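PDB 4MF9: hemin degrading factor from Pseudomonas aeruginosa, which binds heme, takes part in its trafficking and acts as a heme-degrading enzyme. Local coordinates for residues A[246-251]-A[334-339]; A[252-257]-A[351-356]; A[308-313]-A[319-324]. All coordinates share one frame; numbering follows the deposited sequence.

Contact 1: A[246-251]-A[334-339]; sequences GDLAKL and VQLFGA. With HEM (protoporphyrin IX containing Fe), chain C.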
loop_
_atom_site.group_PDB
_atom_site.type_symbol
_atom_site.label_atom_id
_atom_site.label_comp_id
_atom_site.label_asym_id
_atom_site.label_seq_id
_atom_site.Cartn_x
_atom_site.Cartn_y
_atom_site.Cartn_z
ATOM N N GLY A 246 -6.414 16.472 11.870
ATOM C CA GLY A 246 -5.632 17.414 11.090
ATOM C C GLY A 246 -4.173 17.450 11.492
ATOM O O GLY A 246 -3.357 18.082 10.830
ATOM N N ASP A 247 -3.828 16.844 12.619
ATOM C CA ASP A 247 -2.443 16.800 13.084
ATOM C C ASP A 247 -1.489 16.044 12.139
ATOM O O ASP A 247 -0.338 16.322 12.122
ATOM C CB ASP A 247 -2.329 16.284 14.539
ATOM C CG ASP A 247 -2.737 17.325 15.587
ATOM O OD1 ASP A 247 -2.994 18.444 15.191
ATOM O OD2 ASP A 247 -2.783 17.033 16.782
ATOM N N LEU A 248 -1.975 15.013 11.456
ATOM C CA LEU A 248 -1.095 14.197 10.629
ATOM C C LEU A 248 -0.340 15.021 9.584
ATOM O O LEU A 248 0.871 14.869 9.436
ATOM C CB LEU A 248 -1.871 13.058 9.966
ATOM C CG LEU A 248 -1.062 12.172 9.013
ATOM C CD1 LEU A 248 0.100 11.470 9.695
ATOM C CD2 LEU A 248 -1.987 11.185 8.371
ATOM N N ALA A 249 -1.038 15.912 8.884
ATOM C CA ALA A 249 -0.390 16.789 7.902
ATOM C C ALA A 249 0.641 17.707 8.563
ATOM O O ALA A 249 1.707 17.988 8.002
ATOM C CB ALA A 249 -1.438 17.621 7.165
ATOM N N LYS A 250 0.314 18.176 9.742
ATOM C CA LYS A 250 1.160 19.054 10.505
ATOM C C LYS A 250 2.438 18.403 10.917
ATOM O O LYS A 250 3.414 19.018 10.905
ATOM C CB LYS A 250 0.428 19.620 11.674
ATOM C CG LYS A 250 -0.550 20.679 11.276
ATOM C CD LYS A 250 -1.706 20.703 12.184
ATOM C CE LYS A 250 -2.498 21.961 11.992
ATOM N NZ LYS A 250 -3.145 22.376 13.230
ATOM N N LEU A 251 2.376 17.116 11.257
ATOM C CA LEU A 251 3.568 16.330 11.593
ATOM C C LEU A 251 4.498 16.173 10.388
ATOM O O LEU A 251 5.724 16.273 10.527
ATOM C CB LEU A 251 3.194 14.963 12.196
ATOM C CG LEU A 251 4.381 14.142 12.703
ATOM C CD1 LEU A 251 4.017 13.337 13.923
ATOM C CD2 LEU A 251 4.861 13.204 11.600
ATOM N N VAL A 334 -2.497 4.978 6.488
ATOM C CA VAL A 334 -1.096 5.173 6.503
ATOM C C VAL A 334 -0.555 5.101 7.929
ATOM O O VAL A 334 -1.280 5.399 8.804
ATOM C CB VAL A 334 -0.773 6.540 5.932
ATOM C CG1 VAL A 334 -1.479 7.604 6.711
ATOM C CG2 VAL A 334 0.702 6.791 5.824
ATOM N N GLN A 335 0.669 4.692 8.111
ATOM C CA GLN A 335 1.305 4.670 9.421
ATOM C C GLN A 335 2.636 5.354 9.326
ATOM O O GLN A 335 3.322 5.169 8.367
ATOM C CB GLN A 335 1.604 3.259 9.882
ATOM C CG GLN A 335 0.465 2.367 10.254
ATOM C CD GLN A 335 0.982 0.968 10.598
ATOM O OE1 GLN A 335 1.018 0.564 11.743
ATOM N NE2 GLN A 335 1.440 0.277 9.602
ATOM N N LEU A 336 2.998 6.065 10.363
ATOM C CA LEU A 336 4.271 6.706 10.443
ATOM C C LEU A 336 5.109 6.183 11.607
ATOM O O LEU A 336 4.624 6.100 12.678
ATOM C CB LEU A 336 4.079 8.185 10.595
ATOM C CG LEU A 336 4.006 8.948 9.293
ATOM C CD1 LEU A 336 2.774 8.524 8.582
ATOM C CD2 LEU A 336 4.019 10.415 9.591
ATOM N N PHE A 337 6.371 5.906 11.352
ATOM C CA PHE A 337 7.302 5.601 12.433
ATOM C C PHE A 337 8.517 6.493 12.231
ATOM O O PHE A 337 8.604 7.229 11.229
ATOM C CB PHE A 337 7.769 4.143 12.395
ATOM C CG PHE A 337 6.661 3.126 12.505
ATOM C CD1 PHE A 337 6.484 2.395 13.680
ATOM C CD2 PHE A 337 5.828 2.864 11.419
ATOM C CE1 PHE A 337 5.490 1.448 13.784
ATOM C CE2 PHE A 337 4.829 1.909 11.520
ATOM C CZ PHE A 337 4.656 1.207 12.708
ATOM N N GLY A 338 9.461 6.416 13.167
ATOM C CA GLY A 338 10.766 7.016 12.959
ATOM C C GLY A 338 11.665 6.008 12.270
ATOM O O GLY A 338 11.475 4.798 12.396
ATOM N N ALA A 339 12.645 6.493 11.521
ATOM C CA ALA A 339 13.560 5.581 10.855
ATOM C C ALA A 339 14.421 4.861 11.890
ATOM O O ALA A 339 14.967 5.492 12.793
ATOM C CB ALA A 339 14.421 6.341 9.856
HETATM C CHA HEM C . 7.385 -2.536 10.946
HETATM C CHB HEM C . 11.798 -3.336 9.428
HETATM C CHC HEM C . 10.361 -7.566 7.648
HETATM C CHD HEM C . 5.825 -6.124 8.168
HETATM C C1A HEM C . 8.733 -2.434 10.757
HETATM C C2A HEM C . 9.575 -1.429 11.312
HETATM C C3A HEM C . 10.797 -1.675 10.903
HETATM C C4A HEM C . 10.717 -2.785 10.063
HETATM C CMA HEM C . 12.009 -0.851 11.235
HETATM C CAA HEM C . 9.210 -0.314 12.227
HETATM C CBA HEM C . 10.074 -0.139 13.502
HETATM C CGA HEM C . 9.730 -1.251 14.425
HETATM O O1A HEM C . 10.601 -1.890 15.008
HETATM O O2A HEM C . 8.564 -1.502 14.569
HETATM C C1B HEM C . 11.725 -4.589 8.834
HETATM C C2B HEM C . 12.900 -5.180 8.347
HETATM C C3B HEM C . 12.556 -6.374 7.845
HETATM C C4B HEM C . 11.093 -6.490 8.039
HETATM C CMB HEM C . 14.278 -4.593 8.422
HETATM C CAB HEM C . 13.554 -7.312 7.250
HETATM C CBB HEM C . 13.316 -8.178 6.314
HETATM C C1C HEM C . 9.016 -7.577 7.635
HETATM C C2C HEM C . 8.236 -8.639 7.226
HETATM C C3C HEM C . 6.939 -8.251 7.369
HETATM C C4C HEM C . 6.914 -6.919 7.870
HETATM C CMC HEM C . 8.731 -9.969 6.744
HETATM C CAC HEM C . 5.788 -9.060 7.044
HETATM C CBC HEM C . 4.635 -8.460 7.038
HETATM C C1D HEM C . 5.865 -5.006 9.012
HETATM C C2D HEM C . 4.661 -4.301 9.549
HETATM C C3D HEM C . 5.124 -3.325 10.325
HETATM C C4D HEM C . 6.586 -3.421 10.256
HETATM C CMD HEM C . 3.191 -4.580 9.321
HETATM C CAD HEM C . 4.293 -2.327 11.089
HETATM C CBD HEM C . 4.273 -2.727 12.563
HETATM C CGD HEM C . 3.257 -2.122 13.484
HETATM O O1D HEM C . 3.701 -1.650 14.509
HETATM O O2D HEM C . 2.053 -2.119 13.279
HETATM N NA HEM C . 9.455 -3.258 9.979
HETATM N NB HEM C . 10.662 -5.387 8.649
HETATM N NC HEM C . 8.204 -6.590 8.013
HETATM N ND HEM C . 6.967 -4.428 9.464
HETATM FE FE HEM C . 8.702 -4.922 9.110
#

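Contact 2: A[252-257]-A[351-356]; sequences FEAAAE and RELAES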
loop_
_atom_site.group_PDB
_atom_site.type_symbol
_atom_site.label_atom_id
_atom_site.label_comp_id
_atom_site.label_asym_id
_atom_site.label_seq_id
_atom_site.Cartn_x
_atom_site.Cartn_y
_atom_site.Cartn_z
ATOM N N PHE A 252 3.921 15.903 9.216
ATOM C CA PHE A 252 4.698 15.877 7.979
ATOM C C PHE A 252 5.408 17.217 7.793
ATOM O O PHE A 252 6.620 17.259 7.544
ATOM C CB PHE A 252 3.788 15.616 6.772
ATOM C CG PHE A 252 3.555 14.149 6.473
ATOM C CD1 PHE A 252 4.580 13.352 5.977
ATOM C CD2 PHE A 252 2.295 13.586 6.647
ATOM C CE1 PHE A 252 4.355 11.998 5.686
ATOM C CE2 PHE A 252 2.065 12.241 6.361
ATOM C CZ PHE A 252 3.098 11.451 5.875
ATOM N N GLU A 253 4.667 18.296 7.973
ATOM C CA GLU A 253 5.171 19.646 7.797
ATOM C C GLU A 253 6.314 19.923 8.753
ATOM O O GLU A 253 7.344 20.413 8.392
ATOM C CB GLU A 253 4.034 20.614 8.025
ATOM C CG GLU A 253 3.299 20.941 6.766
ATOM C CD GLU A 253 1.948 21.546 6.956
ATOM O OE1 GLU A 253 1.418 21.529 8.050
ATOM O OE2 GLU A 253 1.388 22.021 5.972
ATOM N N ALA A 254 6.151 19.489 9.991
ATOM C CA ALA A 254 7.184 19.671 11.005
ATOM C C ALA A 254 8.406 18.811 10.691
ATOM O O ALA A 254 9.537 19.256 10.857
ATOM C CB ALA A 254 6.636 19.345 12.385
ATOM N N ALA A 255 8.178 17.576 10.245
ATOM C CA ALA A 255 9.274 16.683 9.860
ATOM C C ALA A 255 10.003 17.222 8.630
ATOM O O ALA A 255 11.219 17.057 8.480
ATOM C CB ALA A 255 8.746 15.269 9.589
ATOM N N ALA A 256 9.250 17.842 7.732
ATOM C CA ALA A 256 9.860 18.444 6.564
ATOM C C ALA A 256 10.784 19.556 7.038
ATOM O O ALA A 256 11.911 19.690 6.556
ATOM C CB ALA A 256 8.806 18.989 5.645
ATOM N N GLU A 257 10.303 20.285 8.031
ATOM C CA GLU A 257 10.979 21.447 8.582
ATOM C C GLU A 257 12.332 21.043 9.131
ATOM O O GLU A 257 13.269 21.740 8.902
ATOM C CB GLU A 257 10.034 22.311 9.490
ATOM C CG GLU A 257 8.906 23.016 8.667
ATOM C CD GLU A 257 8.120 24.205 9.288
ATOM O OE1 GLU A 257 7.259 24.057 10.161
ATOM O OE2 GLU A 257 8.300 25.340 8.859
ATOM N N ARG A 351 10.593 10.613 18.524
ATOM C CA ARG A 351 9.717 10.433 19.639
ATOM C C ARG A 351 9.239 11.756 20.143
ATOM O O ARG A 351 8.148 11.899 20.424
ATOM C CB ARG A 351 10.360 9.565 20.716
ATOM C CG ARG A 351 9.567 9.528 22.013
ATOM C CD ARG A 351 10.160 8.633 23.096
ATOM N NE ARG A 351 10.363 7.265 22.711
ATOM C CZ ARG A 351 10.877 6.306 23.449
ATOM N NH1 ARG A 351 11.238 6.515 24.697
ATOM N NH2 ARG A 351 11.018 5.120 22.931
ATOM N N GLU A 352 10.099 12.738 20.184
ATOM C CA GLU A 352 9.727 14.054 20.564
ATOM C C GLU A 352 8.689 14.664 19.630
ATOM O O GLU A 352 7.759 15.224 20.077
ATOM C CB GLU A 352 10.954 14.947 20.658
ATOM C CG GLU A 352 10.591 16.405 20.847
ATOM C CD GLU A 352 11.774 17.325 20.833
ATOM O OE1 GLU A 352 11.708 18.338 21.505
ATOM O OE2 GLU A 352 12.761 17.035 20.143
ATOM N N LEU A 353 8.879 14.531 18.340
ATOM C CA LEU A 353 7.860 15.012 17.448
ATOM C C LEU A 353 6.539 14.279 17.540
ATOM O O LEU A 353 5.520 14.879 17.622
ATOM C CB LEU A 353 8.363 14.997 16.033
ATOM C CG LEU A 353 7.439 15.464 14.906
ATOM C CD1 LEU A 353 6.872 16.824 15.154
ATOM C CD2 LEU A 353 8.171 15.442 13.599
ATOM N N ALA A 354 6.602 12.973 17.597
ATOM C CA ALA A 354 5.418 12.122 17.739
ATOM C C ALA A 354 4.616 12.444 19.009
ATOM O O ALA A 354 3.392 12.316 19.029
ATOM C CB ALA A 354 5.830 10.665 17.740
ATOM N N GLU A 355 5.288 12.799 20.065
ATOM C CA GLU A 355 4.596 13.160 21.309
ATOM C C GLU A 355 4.267 14.638 21.453
ATOM O O GLU A 355 3.569 14.998 22.306
ATOM C CB GLU A 355 5.365 12.716 22.536
ATOM C CG GLU A 355 5.823 11.280 22.649
ATOM C CD GLU A 355 4.835 10.409 23.392
ATOM O OE1 GLU A 355 3.718 10.856 23.600
ATOM O OE2 GLU A 355 5.192 9.338 23.813
ATOM N N SER A 356 4.783 15.478 20.583
ATOM C CA SER A 356 4.590 16.924 20.726
ATOM C C SER A 356 3.136 17.341 20.546
ATOM O O SER A 356 2.728 18.410 21.008
ATOM C CB SER A 356 5.488 17.698 19.758
ATOM O OG SER A 356 5.049 17.551 18.418
#

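Contact 3: A[308-313]-A[319-324]; sequences LWRVRK and IVTSWE. With HEM (protoporphyrin IX containing Fe), chain C.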
loop_
_atom_site.group_PDB
_atom_site.type_symbol
_atom_site.label_atom_id
_atom_site.label_comp_id
_atom_site.label_asym_id
_atom_site.label_seq_id
_atom_site.Cartn_x
_atom_site.Cartn_y
_atom_site.Cartn_z
ATOM N N LEU A 308 -7.235 9.141 14.062
ATOM C CA LEU A 308 -5.791 9.295 14.057
ATOM C C LEU A 308 -5.289 8.996 15.466
ATOM O O LEU A 308 -5.727 9.634 16.443
ATOM C CB LEU A 308 -5.407 10.730 13.669
ATOM C CG LEU A 308 -3.886 10.876 13.595
ATOM C CD1 LEU A 308 -3.321 9.897 12.525
ATOM C CD2 LEU A 308 -3.469 12.303 13.326
ATOM N N TRP A 309 -4.384 8.025 15.577
ATOM C CA TRP A 309 -3.893 7.585 16.884
ATOM C C TRP A 309 -2.385 7.686 16.995
ATOM O O TRP A 309 -1.657 7.351 16.047
ATOM C CB TRP A 309 -4.275 6.119 17.102
ATOM C CG TRP A 309 -5.719 5.900 17.327
ATOM C CD1 TRP A 309 -6.690 5.763 16.375
ATOM C CD2 TRP A 309 -6.367 5.770 18.591
ATOM N NE1 TRP A 309 -7.909 5.569 16.975
ATOM C CE2 TRP A 309 -7.736 5.562 18.337
ATOM C CE3 TRP A 309 -5.921 5.810 19.919
ATOM C CZ2 TRP A 309 -8.666 5.400 19.365
ATOM C CZ3 TRP A 309 -6.841 5.640 20.933
ATOM C CH2 TRP A 309 -8.199 5.439 20.655
ATOM N N ARG A 310 -1.922 8.134 18.145
ATOM C CA ARG A 310 -0.570 7.954 18.557
ATOM C C ARG A 310 -0.476 6.598 19.304
ATOM O O ARG A 310 -1.195 6.377 20.190
ATOM C CB ARG A 310 -0.074 9.072 19.461
ATOM C CG ARG A 310 1.238 8.860 20.146
ATOM C CD ARG A 310 1.816 10.127 20.825
ATOM N NE ARG A 310 0.832 10.840 21.617
ATOM C CZ ARG A 310 0.581 12.138 21.542
ATOM N NH1 ARG A 310 1.248 12.916 20.704
ATOM N NH2 ARG A 310 -0.315 12.667 22.333
ATOM N N VAL A 311 0.442 5.746 18.914
ATOM C CA VAL A 311 0.494 4.401 19.501
ATOM C C VAL A 311 1.899 4.102 19.987
ATOM O O VAL A 311 2.870 4.449 19.307
ATOM C CB VAL A 311 0.096 3.327 18.464
ATOM C CG1 VAL A 311 0.048 1.923 19.105
ATOM C CG2 VAL A 311 -1.246 3.664 17.835
ATOM N N ARG A 312 2.009 3.460 21.142
ATOM C CA ARG A 312 3.268 3.068 21.693
ATOM C C ARG A 312 3.269 1.559 22.000
ATOM O O ARG A 312 2.420 1.079 22.702
ATOM C CB ARG A 312 3.678 3.895 22.918
ATOM C CG ARG A 312 3.239 5.341 22.954
ATOM C CD ARG A 312 3.619 6.034 24.262
ATOM N NE ARG A 312 3.301 7.424 24.213
ATOM C CZ ARG A 312 2.139 7.925 24.547
ATOM N NH1 ARG A 312 1.196 7.147 24.998
ATOM N NH2 ARG A 312 1.930 9.208 24.407
ATOM N N LYS A 313 4.214 0.849 21.451
ATOM C CA LYS A 313 4.323 -0.574 21.637
ATOM C C LYS A 313 5.716 -0.958 22.184
ATOM O O LYS A 313 6.693 -0.555 21.670
ATOM C CB LYS A 313 4.057 -1.320 20.324
ATOM C CG LYS A 313 2.894 -0.868 19.490
ATOM C CD LYS A 313 2.566 -1.839 18.365
ATOM C CE LYS A 313 2.975 -1.266 17.022
ATOM N NZ LYS A 313 2.003 -0.367 16.377
ATOM N N ILE A 319 10.530 0.808 23.462
ATOM C CA ILE A 319 9.309 1.362 22.965
ATOM C C ILE A 319 9.364 1.901 21.523
ATOM O O ILE A 319 10.223 2.595 21.194
ATOM C CB ILE A 319 8.841 2.452 23.901
ATOM C CG1 ILE A 319 8.728 1.850 25.310
ATOM C CG2 ILE A 319 7.604 3.132 23.385
ATOM C CD1 ILE A 319 7.368 1.461 25.761
ATOM N N VAL A 320 8.355 1.570 20.746
ATOM C CA VAL A 320 8.238 2.096 19.386
ATOM C C VAL A 320 6.987 2.946 19.281
ATOM O O VAL A 320 5.883 2.475 19.549
ATOM C CB VAL A 320 8.166 0.974 18.310
ATOM C CG1 VAL A 320 7.913 1.593 16.904
ATOM C CG2 VAL A 320 9.435 0.158 18.300
ATOM N N THR A 321 7.161 4.195 18.872
ATOM C CA THR A 321 6.042 5.111 18.731
ATOM C C THR A 321 5.671 5.286 17.261
ATOM O O THR A 321 6.543 5.442 16.414
ATOM C CB THR A 321 6.396 6.484 19.312
ATOM O OG1 THR A 321 6.966 6.304 20.618
ATOM C CG2 THR A 321 5.154 7.353 19.414
ATOM N N SER A 322 4.375 5.265 16.968
ATOM C CA SER A 322 3.888 5.423 15.602
ATOM C C SER A 322 2.620 6.250 15.637
ATOM O O SER A 322 1.999 6.382 16.692
ATOM C CB SER A 322 3.576 4.059 14.990
ATOM O OG SER A 322 2.563 3.405 15.735
ATOM N N TRP A 323 2.253 6.820 14.488
ATOM C CA TRP A 323 0.933 7.409 14.288
ATOM C C TRP A 323 0.212 6.543 13.264
ATOM O O TRP A 323 0.808 6.141 12.260
ATOM C CB TRP A 323 1.046 8.836 13.747
ATOM C CG TRP A 323 1.397 9.861 14.792
ATOM C CD1 TRP A 323 2.075 9.651 15.964
ATOM C CD2 TRP A 323 1.069 11.252 14.761
ATOM N NE1 TRP A 323 2.201 10.840 16.655
ATOM C CE2 TRP A 323 1.592 11.835 15.933
ATOM C CE3 TRP A 323 0.399 12.066 13.840
ATOM C CZ2 TRP A 323 1.452 13.189 16.218
ATOM C CZ3 TRP A 323 0.260 13.414 14.126
ATOM C CH2 TRP A 323 0.787 13.962 15.307
ATOM N N GLU A 324 -1.056 6.242 13.529
ATOM C CA GLU A 324 -1.840 5.351 12.683
ATOM C C GLU A 324 -3.176 6.019 12.342
ATOM O O GLU A 324 -3.947 6.400 13.225
ATOM C CB GLU A 324 -2.005 3.984 13.378
ATOM C CG GLU A 324 -0.643 3.417 13.804
ATOM C CD GLU A 324 -0.677 2.017 14.377
ATOM O OE1 GLU A 324 -1.764 1.401 14.447
ATOM O OE2 GLU A 324 0.410 1.533 14.759
HETATM C CHA HEM C . 7.385 -2.536 10.946
HETATM C CHB HEM C . 11.798 -3.336 9.428
HETATM C CHC HEM C . 10.361 -7.566 7.648
HETATM C CHD HEM C . 5.825 -6.124 8.168
HETATM C C1A HEM C . 8.733 -2.434 10.757
HETATM C C2A HEM C . 9.575 -1.429 11.312
HETATM C C3A HEM C . 10.797 -1.675 10.903
HETATM C C4A HEM C . 10.717 -2.785 10.063
HETATM C CMA HEM C . 12.009 -0.851 11.235
HETATM C CAA HEM C . 9.210 -0.314 12.227
HETATM C CBA HEM C . 10.074 -0.139 13.502
HETATM C CGA HEM C . 9.730 -1.251 14.425
HETATM O O1A HEM C . 10.601 -1.890 15.008
HETATM O O2A HEM C . 8.564 -1.502 14.569
HETATM C C1B HEM C . 11.725 -4.589 8.834
HETATM C C2B HEM C . 12.900 -5.180 8.347
HETATM C C3B HEM C . 12.556 -6.374 7.845
HETATM C C4B HEM C . 11.093 -6.490 8.039
HETATM C CMB HEM C . 14.278 -4.593 8.422
HETATM C CAB HEM C . 13.554 -7.312 7.250
HETATM C CBB HEM C . 13.316 -8.178 6.314
HETATM C C1C HEM C . 9.016 -7.577 7.635
HETATM C C2C HEM C . 8.236 -8.639 7.226
HETATM C C3C HEM C . 6.939 -8.251 7.369
HETATM C C4C HEM C . 6.914 -6.919 7.870
HETATM C CMC HEM C . 8.731 -9.969 6.744
HETATM C CAC HEM C . 5.788 -9.060 7.044
HETATM C CBC HEM C . 4.635 -8.460 7.038
HETATM C C1D HEM C . 5.865 -5.006 9.012
HETATM C C2D HEM C . 4.661 -4.301 9.549
HETATM C C3D HEM C . 5.124 -3.325 10.325
HETATM C C4D HEM C . 6.586 -3.421 10.256
HETATM C CMD HEM C . 3.191 -4.580 9.321
HETATM C CAD HEM C . 4.293 -2.327 11.089
HETATM C CBD HEM C . 4.273 -2.727 12.563
HETATM C CGD HEM C . 3.257 -2.122 13.484
HETATM O O1D HEM C . 3.701 -1.650 14.509
HETATM O O2D HEM C . 2.053 -2.119 13.279
HETATM N NA HEM C . 9.455 -3.258 9.979
HETATM N NB HEM C . 10.662 -5.387 8.649
HETATM N NC HEM C . 8.204 -6.590 8.013
HETATM N ND HEM C . 6.967 -4.428 9.464
HETATM FE FE HEM C . 8.702 -4.922 9.110
HETATM O O HOH W 1 4.008 1.782 17.668
#

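Contact 1: A[246-251]-A[334-339]
Leu248 and Leu251 of one helix come down on Val334 and Leu336 of a strand, in an alpha-on-beta packing where helix 247-258 lies across one face of an antiparallel sheet in the C-terminal HemS/ChuX half of the chain. The short axes pass 11.3 Å apart at 40°, so the backbones stay well separated and leucine and valine methyls fill the space between them. Not one hydrogen bond crosses, and all four touching residues are buried.

Val334 comes first along the strand. Its CG1 sits between the backbone N and the carbonyl carbon (chi1 57°), which aims that branch at the helix, where it meets Leu248 CD2 at 4.0 Å. Gln335 turns the other way, into the heme pocket, while its main chain pairs with Phe265 of the adjoining strand.

Leu336 brings the strand back to the helix and touches both leucines. Its CD2 reaches Leu251 CD2 at 3.5 Å, the two side chains running antiparallel where they pass. The same CD2 is also 4.1 Å from Leu248 CD1, so one methyl of Leu336 lies against leucines a single helical turn apart. Both helix leucines hold CG anti to the backbone N, and this carries their branches down from the helix to the strand. Trp350 of helix 348-355 packs on Leu336 as well.

With Phe337 the chain faces the heme side again, and the ring meets that of Phe265 with the planes about 55° apart. One strand thus serves two environments, a leucine-rich core beneath the helix and the heme pocket behind it. In that pocket the heme propionate carbon CAA stands 4.1 Å above the plane of the Phe337 ring, shifted toward its rim.

Contact 2: A[252-257]-A[351-356]
Leu353 of helix 348-355 reaches across to Ala254 and Ala255 on helix 247-258, and this one side chain makes the whole apolar contact between the two segments. Its CB sets out toward the other helix but stops short of any atom in 252-257. CG follows, anti to the backbone N (chi1 180°), which carries the fork toward helix 247-258. At this point it already has a neighbour one turn earlier on the partner helix, where Leu251 CG lies 4.0 Å from Leu353 CG.

Beyond CG the two methyls divide the work. Leu353 CD1 goes to the methyl of Ala254, with CB 3.8 Å away. Leu353 CD2 takes the next residue along, standing 4.0 Å from the backbone N of Ala255 and nearly as close to its CB. The fork therefore straddles two consecutive alanines and leans on main chain as well as side chain. Small residues on this side of helix 247-258 let the leucine tip come down to the backbone, although the nearest pair of CA atoms, Ala255 and Leu353, is still 7.9 Å apart.

At the root of the leucine the backbone is busy too. Leu353 O accepts from Ser356 OG at 2.8 Å and again from Ser356 N at 3.1 Å, two donors from one residue three positions on. The C=O...OG angle is 130°, so the hydroxyl comes in well off the carbonyl direction.

Only 97 Å² is buried, and Ala254 and Leu353 remain partly exposed. This is helix-to-helix packing between two helices that lie against the same face of the antiparallel sheet in the C-terminal HemS/ChuX half, well away from the heme-binding residues.

Contact 3: A[308-313]-A[319-324]
Glu324 OE2 receives the ammonium group of Lys313 in a salt bridge, NZ to OE2 3.0 Å, and Ser322 OG stands 3.0 Å from the same oxygen, though where the hydroxyl proton goes is not settled. The lysine chain bends near its end, and NZ comes to OE2 from the opposite direction; its placement next to the heme propionate is too tight to be relied on in detail. The other oxygen, Glu324 OE1, pairs with Arg228, and the carboxylate thus links two heme-binding residues. With each oxygen held by a cation, its rotation is fixed.

A water adds a second tie on this face: it donates to Val320 O at 2.7 Å, lies 2.9 Å from Ser322 OG and makes a weak bond to Lys313 NZ. Val311 CG2 packs under the polar group, 3.9 Å from Glu324 CD, and the two side chains cross at about a right angle.

The backbones form an antiparallel beta hairpin. Trp309 with Glu324, Val311 with Ser322 and Lys313 with Val320 are the hydrogen-bonded pairs, each joined in both directions; Val311 N to Ser322 O, at 2.8 Å, is among the shortest.

On the other face, Arg310 runs beside Trp323, both pointing the same way, with CB of the arginine 4.0 Å from NE1 of the ring. The guanidinium plane is turned 72° from the indole. Further along the indole, Leu308 CD2 touches CE3 of Trp323 at 3.9 Å.

This face turns toward helices: Trp323 NE1 and Arg310 NH1 both bond to Ala354 O of helix 348-355, while Leu251 of helix 247-258 packs on the indole. Within the sheet the hairpin lies between strand 240-243, beside 308-313, and strand 332-338, beside 319-324.

In the fold
All three contacts belong to one sheet and the two helices on its back. Contact 1 and contact 2 share helix 247-258, their centres about 8 Å apart, and Phe252 CZ meets Leu336 CD2 at 4.0 Å where they join. Contact 3 adds the neighbouring strand: Leu336 N lies 2.9 Å from Trp323 O, a probable hydrogen bond. Contact 2 is tied to contact 3 by charge, through a salt bridge of 2.6 Å from Arg312 NH2 to Glu355 OE1. The heme lies across the sheet from the helices, touched by contacts 1 and 3, while contact 2 stays on the far side. Phe337 of contact 1 packs on Val320 and Ser322 of contact 3 beside the propionates.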